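Local coordinates for predicted protein (PDB 4MEA) that hydrolyses epoxides, as a secreted virulence factor of the Cif group with an alpha/beta hydrolase fold, at residues V47-V52 against I88-P93; N146-I151 against L263-M268; F203-I208 against E225-Y230. All blocks are in the same frame, centred on the assembly; numbering follows the deposited sequence.

Interaction 1: residues V47-V52 against I88-P93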
loop_
_atom_site.group_PDB
_atom_site.type_symbol
_atom_site.label_atom_id
_atom_site.label_comp_id
_atom_site.label_asym_id
_atom_site.label_seq_id
_atom_site.Cartn_x
_atom_site.Cartn_y
_atom_site.Cartn_z
ATOM N N VAL A 47 -2.065 -9.039 29.933
ATOM C CA VAL A 47 -1.140 -8.236 29.131
ATOM C C VAL A 47 -0.484 -7.206 30.035
ATOM O O VAL A 47 -1.177 -6.424 30.701
ATOM C CB VAL A 47 -1.852 -7.510 27.955
ATOM C CG1 VAL A 47 -0.869 -6.617 27.189
ATOM C CG2 VAL A 47 -2.507 -8.518 27.006
ATOM N N LYS A 48 0.848 -7.218 30.082
ATOM C CA LYS A 48 1.577 -6.232 30.870
ATOM C C LYS A 48 1.719 -4.914 30.104
ATOM O O LYS A 48 2.442 -4.831 29.098
ATOM C CB LYS A 48 2.951 -6.757 31.297
ATOM C CG LYS A 48 3.609 -5.874 32.364
ATOM C CD LYS A 48 4.911 -6.465 32.872
ATOM C CE LYS A 48 4.661 -7.704 33.721
ATOM N NZ LYS A 48 5.928 -8.188 34.341
ATOM N N LEU A 49 1.018 -3.891 30.577
ATOM C CA LEU A 49 1.082 -2.575 29.945
ATOM C C LEU A 49 2.106 -1.676 30.630
ATOM O O LEU A 49 2.224 -1.662 31.862
ATOM C CB LEU A 49 -0.289 -1.892 29.976
ATOM C CG LEU A 49 -1.486 -2.593 29.330
ATOM C CD1 LEU A 49 -2.750 -1.834 29.677
ATOM C CD2 LEU A 49 -1.331 -2.708 27.818
ATOM N N HIS A 50 2.859 -0.937 29.822
ATOM C CA HIS A 50 3.718 0.119 30.343
ATOM C C HIS A 50 2.965 1.445 30.287
ATOM O O HIS A 50 2.234 1.723 29.332
ATOM C CB HIS A 50 5.023 0.207 29.542
ATOM C CG HIS A 50 5.861 1.406 29.872
ATOM N ND1 HIS A 50 6.083 2.429 28.975
ATOM C CD2 HIS A 50 6.536 1.741 30.999
ATOM C CE1 HIS A 50 6.858 3.342 29.534
ATOM N NE2 HIS A 50 7.144 2.949 30.764
ATOM N N TYR A 51 3.128 2.264 31.315
ATOM C CA TYR A 51 2.573 3.603 31.266
ATOM C C TYR A 51 3.465 4.561 32.028
ATOM O O TYR A 51 4.352 4.142 32.776
ATOM C CB TYR A 51 1.145 3.629 31.816
ATOM C CG TYR A 51 1.009 3.317 33.300
ATOM C CD1 TYR A 51 0.862 4.341 34.235
ATOM C CD2 TYR A 51 1.005 2.005 33.761
ATOM C CE1 TYR A 51 0.725 4.065 35.599
ATOM C CE2 TYR A 51 0.877 1.716 35.126
ATOM C CZ TYR A 51 0.728 2.754 36.031
ATOM O OH TYR A 51 0.597 2.485 37.373
ATOM N N VAL A 52 3.216 5.844 31.823
ATOM C CA VAL A 52 3.924 6.911 32.499
ATOM C C VAL A 52 2.867 7.842 33.066
ATOM O O VAL A 52 1.886 8.157 32.392
ATOM C CB VAL A 52 4.832 7.676 31.503
ATOM C CG1 VAL A 52 5.452 8.903 32.155
ATOM C CG2 VAL A 52 5.903 6.740 30.955
ATOM N N ILE A 88 -1.829 10.514 32.483
ATOM C CA ILE A 88 -1.459 9.115 32.309
ATOM C C ILE A 88 -1.325 8.814 30.824
ATOM O O ILE A 88 -2.258 9.043 30.059
ATOM C CB ILE A 88 -2.538 8.187 32.909
ATOM C CG1 ILE A 88 -2.729 8.484 34.401
ATOM C CG2 ILE A 88 -2.172 6.722 32.683
ATOM C CD1 ILE A 88 -4.020 7.943 34.974
ATOM N N ALA A 89 -0.160 8.324 30.411
ATOM C CA ALA A 89 0.039 7.939 29.016
ATOM C C ALA A 89 0.443 6.474 28.971
ATOM O O ALA A 89 1.448 6.075 29.563
ATOM C CB ALA A 89 1.096 8.823 28.348
ATOM N N ILE A 90 -0.364 5.674 28.283
ATOM C CA ILE A 90 -0.180 4.231 28.250
ATOM C C ILE A 90 0.325 3.781 26.884
ATOM O O ILE A 90 -0.166 4.247 25.851
ATOM C CB ILE A 90 -1.524 3.513 28.536
ATOM C CG1 ILE A 90 -2.116 3.994 29.866
ATOM C CG2 ILE A 90 -1.342 1.992 28.512
ATOM C CD1 ILE A 90 -3.581 3.586 30.068
ATOM N N ASP A 91 1.302 2.874 26.884
ATOM C CA ASP A 91 1.745 2.211 25.660
ATOM C C ASP A 91 0.697 1.193 25.201
ATOM O O ASP A 91 0.315 0.308 25.970
ATOM C CB ASP A 91 3.075 1.482 25.887
ATOM C CG ASP A 91 4.257 2.422 25.931
ATOM O OD1 ASP A 91 4.098 3.591 25.511
ATOM O OD2 ASP A 91 5.351 1.986 26.369
ATOM N N LEU A 92 0.235 1.314 23.957
ATOM C CA LEU A 92 -0.752 0.366 23.419
ATOM C C LEU A 92 -0.274 -1.067 23.572
ATOM O O LEU A 92 0.923 -1.349 23.457
ATOM C CB LEU A 92 -1.016 0.634 21.935
ATOM C CG LEU A 92 -1.980 1.761 21.561
ATOM C CD1 LEU A 92 -2.011 1.958 20.031
ATOM C CD2 LEU A 92 -3.379 1.455 22.100
ATOM N N PRO A 93 -1.212 -1.990 23.798
ATOM C CA PRO A 93 -0.846 -3.408 23.865
ATOM C C PRO A 93 0.099 -3.789 22.715
ATOM O O PRO A 93 -0.187 -3.505 21.547
ATOM C CB PRO A 93 -2.193 -4.118 23.719
ATOM C CG PRO A 93 -3.186 -3.147 24.313
ATOM C CD PRO A 93 -2.667 -1.776 23.901
#
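Val52 and Ala89 form an antiparallel hydrogen-bonded pair that joins strand 47-54 to strand 87-90. Val52 N donates to Ala89 O over 2.9 Å, and Ala89 N donates back to Val52 O at the same length. At the next step Tyr51 and Ile90 make a non-hydrogen-bonded pair whose CA atoms lie 4.1 Å apart. The pairing runs on past the end of the second strand, because Asp91 N donates to His50 O at 2.9 Å.

The polar side-chain contact is a histidine-carboxylate hydrogen bond from His50 ND1 to Asp91 OD2, 2.7 Å long. The oxygen lies near the imidazole plane, at the ring edge, yet the nitrogen approaches it from above the carboxylate plane, 59° out of it. The imidazole and carboxylate planes are turned 48° against each other. With CG anti to the backbone N (chi1 171°), the imidazole stands beside the carbonyl of His50, and ring and carbonyl both address Asp91. OD2 also accepts from Gln97 N and OD1 from Trp71 N, so three N-H groups fix this buried carboxylate, while His50 NE2 is hydrogen-bonded to Ser39 OG.

Apolar contacts gather on the other face. Tyr51 CB rests 3.8 Å from Ile90 CG1, and the tyrosine ring leads off alongside Ile88, Tyr51 CD1 lying 4.2 Å from Ile88 CG2. Farther along, Leu49 CD2 sets a methyl 4.0 Å from Pro93 CG.

Strand 37-44 flanks this pair beyond 47-54, and the parallel strand 61-64 beyond 87-90, as the sheet turns from antiparallel to parallel. Helix 108-123 packs on Leu49, Tyr51 and Ile88, whereas the imidazole on the opposite face meets the rings of Phe41 and Trp71.

Interaction 2: residues N146-I151 against L263-M268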
loop_
_atom_site.group_PDB
_atom_site.type_symbol
_atom_site.label_atom_id
_atom_site.label_comp_id
_atom_site.label_asym_id
_atom_site.label_seq_id
_atom_site.Cartn_x
_atom_site.Cartn_y
_atom_site.Cartn_z
ATOM N N ASN A 146 -18.647 2.778 25.390
ATOM C CA ASN A 146 -19.242 1.962 26.444
ATOM C C ASN A 146 -19.060 2.524 27.851
ATOM O O ASN A 146 -19.624 1.994 28.810
ATOM C CB ASN A 146 -18.695 0.533 26.391
ATOM C CG ASN A 146 -19.260 -0.256 25.235
ATOM O OD1 ASN A 146 -20.400 -0.040 24.831
ATOM N ND2 ASN A 146 -18.463 -1.166 24.685
ATOM N N ASN A 147 -18.263 3.581 27.978
ATOM C CA ASN A 147 -17.951 4.138 29.295
ATOM C C ASN A 147 -18.199 5.633 29.385
ATOM O O ASN A 147 -17.478 6.362 30.071
ATOM C CB ASN A 147 -16.513 3.809 29.700
ATOM C CG ASN A 147 -16.290 2.322 29.889
ATOM O OD1 ASN A 147 -16.608 1.772 30.943
ATOM N ND2 ASN A 147 -15.748 1.658 28.865
ATOM N N GLN A 148 -19.232 6.097 28.694
ATOM C CA GLN A 148 -19.565 7.509 28.735
ATOM C C GLN A 148 -20.096 7.877 30.115
ATOM O O GLN A 148 -20.974 7.202 30.656
ATOM C CB GLN A 148 -20.563 7.849 27.633
ATOM C CG GLN A 148 -19.962 7.630 26.264
ATOM C CD GLN A 148 -20.904 7.984 25.155
ATOM O OE1 GLN A 148 -21.113 9.159 24.855
ATOM N NE2 GLN A 148 -21.484 6.966 24.528
ATOM N N GLY A 149 -19.558 8.954 30.676
ATOM C CA GLY A 149 -19.817 9.293 32.064
ATOM C C GLY A 149 -18.538 9.121 32.862
ATOM O O GLY A 149 -18.015 10.086 33.412
ATOM N N TYR A 150 -18.026 7.893 32.929
ATOM C CA TYR A 150 -16.678 7.699 33.445
ATOM C C TYR A 150 -15.724 8.513 32.570
ATOM O O TYR A 150 -14.871 9.243 33.076
ATOM C CB TYR A 150 -16.278 6.229 33.462
ATOM C CG TYR A 150 -14.855 6.011 33.932
ATOM C CD1 TYR A 150 -14.545 5.964 35.289
ATOM C CD2 TYR A 150 -13.817 5.868 33.021
ATOM C CE1 TYR A 150 -13.242 5.776 35.721
ATOM C CE2 TYR A 150 -12.510 5.683 33.439
ATOM C CZ TYR A 150 -12.227 5.633 34.787
ATOM O OH TYR A 150 -10.923 5.450 35.196
ATOM N N ILE A 151 -15.877 8.387 31.251
ATOM C CA ILE A 151 -15.239 9.320 30.327
ATOM C C ILE A 151 -16.151 10.536 30.194
ATOM O O ILE A 151 -17.275 10.431 29.690
ATOM C CB ILE A 151 -15.010 8.705 28.931
ATOM C CG1 ILE A 151 -14.388 7.310 29.030
ATOM C CG2 ILE A 151 -14.138 9.633 28.076
ATOM C CD1 ILE A 151 -12.940 7.301 29.507
ATOM N N LEU A 263 -21.626 9.002 20.419
ATOM C CA LEU A 263 -21.119 9.805 21.524
ATOM C C LEU A 263 -22.118 10.864 21.987
ATOM O O LEU A 263 -22.512 11.741 21.213
ATOM C CB LEU A 263 -19.790 10.460 21.142
ATOM C CG LEU A 263 -18.638 9.470 20.932
ATOM C CD1 LEU A 263 -17.362 10.211 20.556
ATOM C CD2 LEU A 263 -18.433 8.574 22.170
ATOM N N THR A 264 -22.521 10.766 23.254
ATOM C CA THR A 264 -23.431 11.730 23.871
ATOM C C THR A 264 -22.682 12.660 24.828
ATOM O O THR A 264 -23.265 13.575 25.400
ATOM C CB THR A 264 -24.577 11.025 24.637
ATOM O OG1 THR A 264 -24.029 10.206 25.673
ATOM C CG2 THR A 264 -25.392 10.133 23.695
ATOM N N ILE A 265 -21.392 12.405 25.017
ATOM C CA ILE A 265 -20.539 13.304 25.783
ATOM C C ILE A 265 -19.868 14.245 24.794
ATOM O O ILE A 265 -19.808 13.945 23.599
ATOM C CB ILE A 265 -19.434 12.539 26.552
ATOM C CG1 ILE A 265 -18.499 11.819 25.580
ATOM C CG2 ILE A 265 -20.036 11.554 27.562
ATOM C CD1 ILE A 265 -17.225 11.273 26.248
ATOM N N PRO A 266 -19.366 15.391 25.280
ATOM C CA PRO A 266 -18.653 16.301 24.385
ATOM C C PRO A 266 -17.451 15.587 23.766
ATOM O O PRO A 266 -16.744 14.848 24.456
ATOM C CB PRO A 266 -18.187 17.418 25.323
ATOM C CG PRO A 266 -19.150 17.361 26.488
ATOM C CD PRO A 266 -19.441 15.908 26.661
ATOM N N SER A 267 -17.233 15.799 22.476
ATOM C CA SER A 267 -16.113 15.174 21.792
ATOM C C SER A 267 -15.436 16.176 20.867
ATOM O O SER A 267 -16.031 17.182 20.476
ATOM C CB SER A 267 -16.580 13.956 21.004
ATOM O OG SER A 267 -17.489 14.325 19.984
ATOM N N MET A 268 -14.181 15.904 20.536
ATOM C CA MET A 268 -13.438 16.744 19.611
ATOM C C MET A 268 -12.689 15.898 18.593
ATOM O O MET A 268 -12.114 14.861 18.945
ATOM C CB MET A 268 -12.443 17.640 20.362
ATOM C CG MET A 268 -11.551 18.476 19.435
ATOM S SD MET A 268 -10.740 19.865 20.251
ATOM C CE MET A 268 -9.648 19.028 21.399
#
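Gln148 extends its side chain across to Leu263, Thr264 and Ile265, and its amide oxygen OE1 is the centre of the contact. Beyond CG the chain is extended (chi2 -179°), which carries the amide over to the backbone of the other segment. There OE1 accepts from two consecutive peptide N-H groups. Thr264 N approaches in the carbonyl plane on a lone pair and makes the shorter bond, 2.7 Å to OE1. Ile265 N lies nearly along the C=O axis, and its longer bond of 3.3 Å to OE1 is also the more bent, with an N-H...O angle of 140°. The side chain of Thr264 crosses that of Gln148 at about a right angle, while Leu263 brings CD2 to 3.8 Å from OE1.

Ile265 crosses Gln148 obliquely and packs against its aliphatic part, with CG2 3.7 Å from Gln148 CB. Its other branch turns to Ile151: CD1 lies 3.9 Å from Ile151 CG2 and 3.5 Å from Ile151 O. That carbonyl is already engaged within its own turn, where Gly149 N donates to it at 2.9 Å. The glycine allows this bend, with a positive phi of 112°.

The contact joins the loop between helix 136-146 and strand 151-157 to the lead-in of strand 267-272, its parallel neighbour, where the two neighbouring strands begin. Gln148 NE2 is hydrogen-bonded to Ala145 O and Lys262 O, so both ends of the amide are used. One neutral side chain thus serves as acceptor and donor for backbone groups ahead of both strands, while the isoleucine pair beside it adds a small apolar patch.

Interaction 3: residues F203-I208 against E225-Y230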
loop_
_atom_site.group_PDB
_atom_site.type_symbol
_atom_site.label_atom_id
_atom_site.label_comp_id
_atom_site.label_asym_id
_atom_site.label_seq_id
_atom_site.Cartn_x
_atom_site.Cartn_y
_atom_site.Cartn_z
ATOM N N PHE A 203 12.556 2.630 6.392
ATOM C CA PHE A 203 11.107 2.757 6.234
ATOM C C PHE A 203 10.505 3.904 7.042
ATOM O O PHE A 203 9.777 4.736 6.497
ATOM C CB PHE A 203 10.350 1.462 6.575
ATOM C CG PHE A 203 8.847 1.596 6.405
ATOM C CD1 PHE A 203 8.263 1.409 5.161
ATOM C CD2 PHE A 203 8.035 1.967 7.474
ATOM C CE1 PHE A 203 6.899 1.561 4.984
ATOM C CE2 PHE A 203 6.662 2.113 7.307
ATOM C CZ PHE A 203 6.094 1.909 6.058
ATOM N N PHE A 204 10.779 3.931 8.344
ATOM C CA PHE A 204 10.173 4.937 9.212
ATOM C C PHE A 204 10.677 6.363 8.984
ATOM O O PHE A 204 9.905 7.319 9.112
ATOM C CB PHE A 204 10.317 4.545 10.684
ATOM C CG PHE A 204 9.346 3.475 11.127
ATOM C CD1 PHE A 204 8.023 3.794 11.415
ATOM C CD2 PHE A 204 9.756 2.160 11.256
ATOM C CE1 PHE A 204 7.116 2.809 11.825
ATOM C CE2 PHE A 204 8.859 1.170 11.671
ATOM C CZ PHE A 204 7.543 1.498 11.959
ATOM N N SER A 205 11.961 6.528 8.671
ATOM C CA SER A 205 12.457 7.868 8.351
ATOM C C SER A 205 11.615 8.473 7.226
ATOM O O SER A 205 11.178 9.626 7.309
ATOM C CB SER A 205 13.939 7.850 7.960
ATOM O OG SER A 205 14.770 7.670 9.100
ATOM N N TYR A 206 11.385 7.688 6.180
ATOM C CA TYR A 206 10.608 8.165 5.038
ATOM C C TYR A 206 9.126 8.311 5.409
ATOM O O TYR A 206 8.507 9.347 5.159
ATOM C CB TYR A 206 10.788 7.240 3.821
ATOM C CG TYR A 206 10.160 7.817 2.575
ATOM C CD1 TYR A 206 10.857 8.721 1.782
ATOM C CD2 TYR A 206 8.857 7.486 2.217
ATOM C CE1 TYR A 206 10.277 9.273 0.657
ATOM C CE2 TYR A 206 8.270 8.027 1.098
ATOM C CZ TYR A 206 8.984 8.923 0.323
ATOM O OH TYR A 206 8.388 9.461 -0.798
ATOM N N PHE A 207 8.564 7.276 6.026
ATOM C CA PHE A 207 7.166 7.289 6.458
ATOM C C PHE A 207 6.849 8.473 7.391
ATOM O O PHE A 207 5.900 9.228 7.154
ATOM C CB PHE A 207 6.840 5.965 7.166
ATOM C CG PHE A 207 5.400 5.825 7.581
ATOM C CD1 PHE A 207 4.486 5.181 6.761
ATOM C CD2 PHE A 207 4.969 6.311 8.809
ATOM C CE1 PHE A 207 3.154 5.041 7.152
ATOM C CE2 PHE A 207 3.649 6.176 9.216
ATOM C CZ PHE A 207 2.735 5.539 8.384
ATOM N N ILE A 208 7.641 8.631 8.450
ATOM C CA ILE A 208 7.424 9.723 9.413
ATOM C C ILE A 208 7.562 11.116 8.764
ATOM O O ILE A 208 6.707 11.985 8.955
ATOM C CB ILE A 208 8.369 9.598 10.641
ATOM C CG1 ILE A 208 7.964 8.407 11.514
ATOM C CG2 ILE A 208 8.378 10.883 11.463
ATOM C CD1 ILE A 208 9.028 8.032 12.545
ATOM N N GLU A 225 15.274 7.813 17.945
ATOM C CA GLU A 225 14.484 7.675 19.179
ATOM C C GLU A 225 13.048 7.217 18.920
ATOM O O GLU A 225 12.499 6.420 19.686
ATOM C CB GLU A 225 14.464 8.994 19.951
ATOM C CG GLU A 225 15.817 9.403 20.462
ATOM C CD GLU A 225 15.768 10.700 21.237
ATOM O OE1 GLU A 225 14.651 11.201 21.490
ATOM O OE2 GLU A 225 16.848 11.210 21.594
ATOM N N LEU A 226 12.446 7.729 17.848
ATOM C CA LEU A 226 11.093 7.331 17.460
ATOM C C LEU A 226 11.035 5.923 16.866
ATOM O O LEU A 226 10.026 5.227 16.992
ATOM C CB LEU A 226 10.504 8.331 16.458
ATOM C CG LEU A 226 10.274 9.716 17.063
ATOM C CD1 LEU A 226 9.838 10.715 16.003
ATOM C CD2 LEU A 226 9.236 9.602 18.171
ATOM N N ILE A 227 12.117 5.503 16.224
ATOM C CA ILE A 227 12.113 4.242 15.488
ATOM C C ILE A 227 12.590 3.052 16.320
ATOM O O ILE A 227 12.132 1.924 16.123
ATOM C CB ILE A 227 12.906 4.371 14.172
ATOM C CG1 ILE A 227 12.235 5.429 13.289
ATOM C CG2 ILE A 227 12.980 3.025 13.463
ATOM C CD1 ILE A 227 13.050 5.865 12.061
ATOM N N GLU A 228 13.489 3.307 17.270
ATOM C CA GLU A 228 13.973 2.247 18.150
ATOM C C GLU A 228 12.845 1.386 18.724
ATOM O O GLU A 228 13.002 0.162 18.831
ATOM C CB GLU A 228 14.866 2.810 19.271
ATOM C CG GLU A 228 15.428 1.748 20.226
ATOM C CD GLU A 228 14.540 1.488 21.435
ATOM O OE1 GLU A 228 13.592 2.272 21.674
ATOM O OE2 GLU A 228 14.798 0.495 22.156
ATOM N N PRO A 229 11.703 2.005 19.090
ATOM C CA PRO A 229 10.623 1.192 19.671
ATOM C C PRO A 229 9.954 0.261 18.659
ATOM O O PRO A 229 9.209 -0.641 19.054
ATOM C CB PRO A 229 9.619 2.241 20.171
ATOM C CG PRO A 229 10.431 3.486 20.358
ATOM C CD PRO A 229 11.425 3.446 19.223
ATOM N N TYR A 230 10.239 0.471 17.375
ATOM C CA TYR A 230 9.630 -0.310 16.291
ATOM C C TYR A 230 10.707 -1.035 15.477
ATOM O O TYR A 230 10.557 -1.245 14.273
ATOM C CB TYR A 230 8.819 0.612 15.364
ATOM C CG TYR A 230 7.551 1.125 15.998
ATOM C CD1 TYR A 230 6.348 0.430 15.856
ATOM C CD2 TYR A 230 7.552 2.295 16.758
ATOM C CE1 TYR A 230 5.179 0.884 16.455
ATOM C CE2 TYR A 230 6.390 2.759 17.359
ATOM C CZ TYR A 230 5.212 2.057 17.206
ATOM O OH TYR A 230 4.059 2.518 17.801
#
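Ile227 drives its CD1 methyl against the base of Phe204, and here the contact is tightest: CD1 comes to 3.3 Å from Phe204 CB and to 3.6 Å from Ser205 N. The extended chain of Ile227 (chi2 169°) carries CD1 over to helix 200-211, where it slides past Phe204 in the opposite direction. CG2, the other branch, lies 4.0 Å from Phe204 CD2.

Tyr230, after the short 3-10 segment 228-229, closes one end. Its CB sits 3.7 Å from Phe204 CE2, but the phenol turns away from helix 200-211, and the two rings meet obliquely, centroids 5.5 Å apart and planes at 42°. Phe203 CD2 lies over the centre of one face of the Phe204 ring, and Phe67 also meets that ring.

The other end is looser. Ile208 CD1 stands 4.2 Å from Leu226 CB and equally far from Ile227 CG1, and Leu226 is partly exposed. On a different side of helix 200-211, Tyr206 meets Phe188 of the second subunit edge-to-face.

Both helices belong to the helical insertion that probably forms the cap of this epoxide hydrolase. The joint between them is apolar, held by methyl and ring contacts; the polar end of Tyr230 is engaged outside it, its OH hydrogen-bonded to Ser69 O in a loop following strand 61-64.

How the interactions relate
Interactions 1 and 2 belong to the same sheet, about 22 Å apart between centres and about 7 Å between nearest atoms: one ties its antiparallel margin to the parallel part, the other joins the lead-ins of two parallel strands. Interaction 3 lies among the helices of the probable cap, its centre about 33 Å from that of interaction 2, across the chain's centre, but its nearest atoms about 6 Å from interaction 1. Between interactions 1 and 3 runs the loop after strand 61-64, where His65 is hydrogen-bonded to Leu92 and Phe67 meets Phe204. In this family the active site lies between core and cap, consistent with interactions 1 and 3 being nearer to it than interaction 2.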